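Local coordinates for 2-oxoadipate dioxygenase/decarboxylase (Pseudomonas putida, PDB 6W1G), which catalyses the iron(II)-dependent decarboxylation and hydroxylation of 2-oxoadipate to (R)-2-hydroxyglutarate in D-lysine catabolism, at residues I262-Q266 with Y396-P401. Numbering follows the deposited sequence.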
ATOM      1  N   ILE A 262       4.612   1.584 -13.918  1.00 10.89           N
ATOM      2  CA  ILE A 262       3.336   0.914 -13.768  1.00 10.36           C
ATOM      3  C   ILE A 262       3.314   0.157 -12.440  1.00 10.39           C
ATOM      4  O   ILE A 262       4.340  -0.336 -11.961  1.00 11.56           O
ATOM      5  CB  ILE A 262       3.018  -0.027 -14.961  1.00 11.24           C
ATOM      6  CG1 ILE A 262       4.107  -1.092 -15.133  1.00 12.79           C
ATOM      7  CG2 ILE A 262       2.828   0.807 -16.222  1.00 12.22           C
ATOM      8  CD1 ILE A 262       3.848  -2.006 -16.326  1.00 14.41           C
ATOM      9  N   LEU A 263       2.113   0.049 -11.857  1.00  9.88           N
ATOM     10  CA  LEU A 263       1.944  -0.614 -10.560  1.00 10.11           C
ATOM     11  C   LEU A 263       2.893  -0.003  -9.548  1.00 10.35           C
ATOM     12  O   LEU A 263       2.831   1.206  -9.297  1.00 11.29           O
ATOM     13  CB  LEU A 263       2.030  -2.133 -10.668  1.00 11.34           C
ATOM     14  CG  LEU A 263       0.974  -2.745 -11.592  1.00 10.87           C
ATOM     15  CD1 LEU A 263       1.071  -4.275 -11.565  1.00 13.86           C
ATOM     16  CD2 LEU A 263      -0.424  -2.326 -11.247  1.00 13.50           C
ATOM     17  N   LEU A 264       3.765  -0.797  -8.899  1.00  9.90           N
ATOM     18  CA  LEU A 264       4.754  -0.254  -7.993  1.00 10.04           C
ATOM     19  C   LEU A 264       6.010  -1.112  -8.112  1.00  9.67           C
ATOM     20  O   LEU A 264       5.964  -2.230  -8.620  1.00 11.41           O
ATOM     21  CB  LEU A 264       4.246  -0.144  -6.567  1.00 11.32           C
ATOM     22  CG  LEU A 264       3.942  -1.433  -5.830  1.00 11.43           C
ATOM     23  CD1 LEU A 264       5.183  -2.109  -5.270  1.00 12.53           C
ATOM     24  CD2 LEU A 264       2.989  -1.150  -4.682  1.00 14.20           C
ATOM     25  N   ARG A 265       7.112  -0.585  -7.587  1.00 10.79           N
ATOM     26  CA  ARG A 265       8.347  -1.317  -7.403  1.00 10.61           C
ATOM     27  C   ARG A 265       8.705  -1.256  -5.933  1.00 11.17           C
ATOM     28  O   ARG A 265       8.427  -0.253  -5.265  1.00 11.38           O
ATOM     29  CB  ARG A 265       9.468  -0.704  -8.198  1.00 12.64           C
ATOM     30  CG  ARG A 265       9.186  -0.621  -9.687  1.00 13.40           C
ATOM     31  CD  ARG A 265      10.375  -0.085 -10.490  1.00 13.74           C
ATOM     32  NE  ARG A 265      11.367  -1.142 -10.647  1.00 15.36           N
ATOM     33  CZ  ARG A 265      12.670  -0.963 -10.826  1.00 14.28           C
ATOM     34  NH1 ARG A 265      13.181   0.250 -10.865  1.00 16.31           N
ATOM     35  NH2 ARG A 265      13.462  -2.029 -10.978  1.00 16.62           N
ATOM     36  N   GLN A 266       9.267  -2.344  -5.394  1.00 11.47           N
ATOM     37  CA  GLN A 266       9.579  -2.382  -3.970  1.00 11.80           C
ATOM     38  C   GLN A 266      10.794  -3.266  -3.685  1.00 12.72           C
ATOM     39  O   GLN A 266      11.091  -4.214  -4.429  1.00 14.02           O
ATOM     40  CB  GLN A 266       8.414  -2.908  -3.138  1.00 15.26           C
ATOM     41  CG  GLN A 266       8.034  -4.330  -3.464  1.00 19.22           C
ATOM     42  CD  GLN A 266       6.751  -4.857  -2.793  1.00 23.23           C
ATOM     43  OE1 GLN A 266       5.742  -4.139  -2.601  1.00 24.24           O
ATOM     44  NE2 GLN A 266       6.784  -6.139  -2.465  1.00 27.98           N
ATOM     45  N   TYR A 396      -1.217   4.294  -8.728  1.00  8.61           N
ATOM     46  CA  TYR A 396      -1.638   3.034  -8.123  1.00  9.41           C
ATOM     47  C   TYR A 396      -1.580   3.140  -6.618  1.00  9.15           C
ATOM     48  O   TYR A 396      -0.547   3.528  -6.053  1.00 10.05           O
ATOM     49  CB  TYR A 396      -0.674   1.965  -8.626  1.00  9.85           C
ATOM     50  CG  TYR A 396      -1.087   0.543  -8.257  1.00  9.50           C
ATOM     51  CD1 TYR A 396      -2.311   0.048  -8.679  1.00 10.36           C
ATOM     52  CD2 TYR A 396      -0.254  -0.291  -7.540  1.00 10.21           C
ATOM     53  CE1 TYR A 396      -2.705  -1.266  -8.408  1.00 11.37           C
ATOM     54  CE2 TYR A 396      -0.614  -1.600  -7.273  1.00 10.75           C
ATOM     55  CZ  TYR A 396      -1.870  -2.068  -7.700  1.00 10.82           C
ATOM     56  OH  TYR A 396      -2.315  -3.349  -7.487  1.00 12.56           O
ATOM     57  N   GLU A 397      -2.674   2.765  -5.966  1.00  9.39           N
ATOM     58  CA  GLU A 397      -2.852   2.863  -4.530  1.00  9.06           C
ATOM     59  C   GLU A 397      -2.784   1.535  -3.816  1.00  9.07           C
ATOM     60  O   GLU A 397      -2.828   1.512  -2.569  1.00 11.10           O
ATOM     61  CB  GLU A 397      -4.251   3.475  -4.211  1.00 10.14           C
ATOM     62  CG  GLU A 397      -4.473   4.803  -4.859  1.00 10.49           C
ATOM     63  CD  GLU A 397      -3.707   5.980  -4.267  1.00 11.17           C
ATOM     64  OE1 GLU A 397      -2.931   5.804  -3.293  1.00 15.24           O
ATOM     65  OE2 GLU A 397      -3.861   7.112  -4.822  1.00 12.41           O
ATOM     66  N   ASP A 398      -2.675   0.431  -4.556  1.00  9.61           N
ATOM     67  CA  ASP A 398      -2.772  -0.934  -4.005  1.00  9.92           C
ATOM     68  C   ASP A 398      -1.398  -1.609  -4.032  1.00  9.96           C
ATOM     69  O   ASP A 398      -0.372  -0.934  -3.903  1.00 10.07           O
ATOM     70  CB  ASP A 398      -3.908  -1.632  -4.725  1.00 11.29           C
ATOM     71  CG  ASP A 398      -5.213  -0.914  -4.466  1.00 10.80           C
ATOM     72  OD1 ASP A 398      -5.653  -0.951  -3.306  1.00 11.68           O
ATOM     73  OD2 ASP A 398      -5.740  -0.261  -5.395  1.00 11.65           O
ATOM     74  N   PHE A 399      -1.384  -2.934  -4.141  1.00 10.36           N
ATOM     75  CA  PHE A 399      -0.165  -3.700  -3.918  1.00 10.06           C
ATOM     76  C   PHE A 399       0.032  -4.686  -5.063  1.00 11.54           C
ATOM     77  O   PHE A 399      -0.880  -4.906  -5.884  1.00 11.52           O
ATOM     78  CB  PHE A 399      -0.247  -4.370  -2.553  1.00 10.94           C
ATOM     79  CG  PHE A 399      -0.288  -3.334  -1.459  1.00 10.68           C
ATOM     80  CD1 PHE A 399       0.875  -2.826  -0.965  1.00 11.96           C
ATOM     81  CD2 PHE A 399      -1.471  -2.783  -1.012  1.00 11.41           C
ATOM     82  CE1 PHE A 399       0.895  -1.829  -0.035  1.00 11.89           C
ATOM     83  CE2 PHE A 399      -1.467  -1.739  -0.106  1.00 11.48           C
ATOM     84  CZ  PHE A 399      -0.296  -1.305   0.437  1.00 11.35           C
ATOM     85  N   LEU A 400       1.249  -5.225  -5.163  1.00 12.48           N
ATOM     86  CA  LEU A 400       1.511  -6.152  -6.245  1.00 12.83           C
ATOM     87  C   LEU A 400       0.630  -7.391  -6.135  1.00 14.60           C
ATOM     88  O   LEU A 400       0.365  -7.890  -5.028  1.00 15.53           O
ATOM     89  CB  LEU A 400       2.997  -6.511  -6.297  1.00 13.72           C
ATOM     90  CG  LEU A 400       3.938  -5.354  -6.674  1.00 14.30           C
ATOM     91  CD1 LEU A 400       5.401  -5.787  -6.536  1.00 14.60           C
ATOM     92  CD2 LEU A 400       3.642  -4.825  -8.087  1.00 14.37           C
ATOM     93  N   PRO A 401       0.125  -7.899  -7.246  1.00 15.42           N
ATOM     94  CA  PRO A 401      -0.699  -9.101  -7.166  1.00 18.40           C
ATOM     95  C   PRO A 401       0.113 -10.321  -6.797  1.00 17.30           C
ATOM     96  O   PRO A 401       1.317 -10.393  -7.045  1.00 19.26           O
ATOM     97  CB  PRO A 401      -1.274  -9.240  -8.579  1.00 21.37           C
ATOM     98  CG  PRO A 401      -0.340  -8.509  -9.455  1.00 21.03           C
ATOM     99  CD  PRO A 401       0.240  -7.397  -8.628  1.00 17.00           C
TER
HETATM  100  O   HOH W   1       3.169  -4.889  -3.131  1.00 15.74           O
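Leu263 sets its CD2 methyl almost squarely over the Tyr396 ring: CD2 lies 3.8 Å from the ring centroid and 10° off the normal, a CH-pi contact. With Leu263 CG anti to its carbonyl carbon (chi1 -60°), CD2 is carried over the ring, while CB lies 4.1 Å from Leu400 CD2. That same Leu400 methyl comes within 3.5 Å of Leu264 O, a buried carbonyl with no hydrogen-bonding partner, while Leu400 CG packs against Leu264 CD1 at 3.7 Å. Leu264 CD2 instead lies 3.5 Å from Asp398 O. No direct hydrogen bond joins the two segments; one water donates to Gln266 OE1 and accepts from Leu400 N, while Gln266 NE2 is held by Glu253. In this member of the glyoxalase (vicinal oxygen chelate) clan, the contact packs Leu263 and the start of strand 264-275, whose antiparallel partner 288-298 carries the metal ligand Glu294, against the loop after strand 389-393. This loop borders the active site: the nearest side-chain atom of Phe399 is about 5 Å from the bound nickel ion, and its ring meets the metal ligand His70 edge-to-face. Within the loop, Tyr396 OH donates to Phe399 O across 2.7 Å from above the carbonyl plane. A leucine in place of Tyr396 would probably leave Leu263 CD2 without its aromatic face and the loop less firmly fixed at Phe399 O. Opposite Leu263, Asp398 N lies over the ring centre.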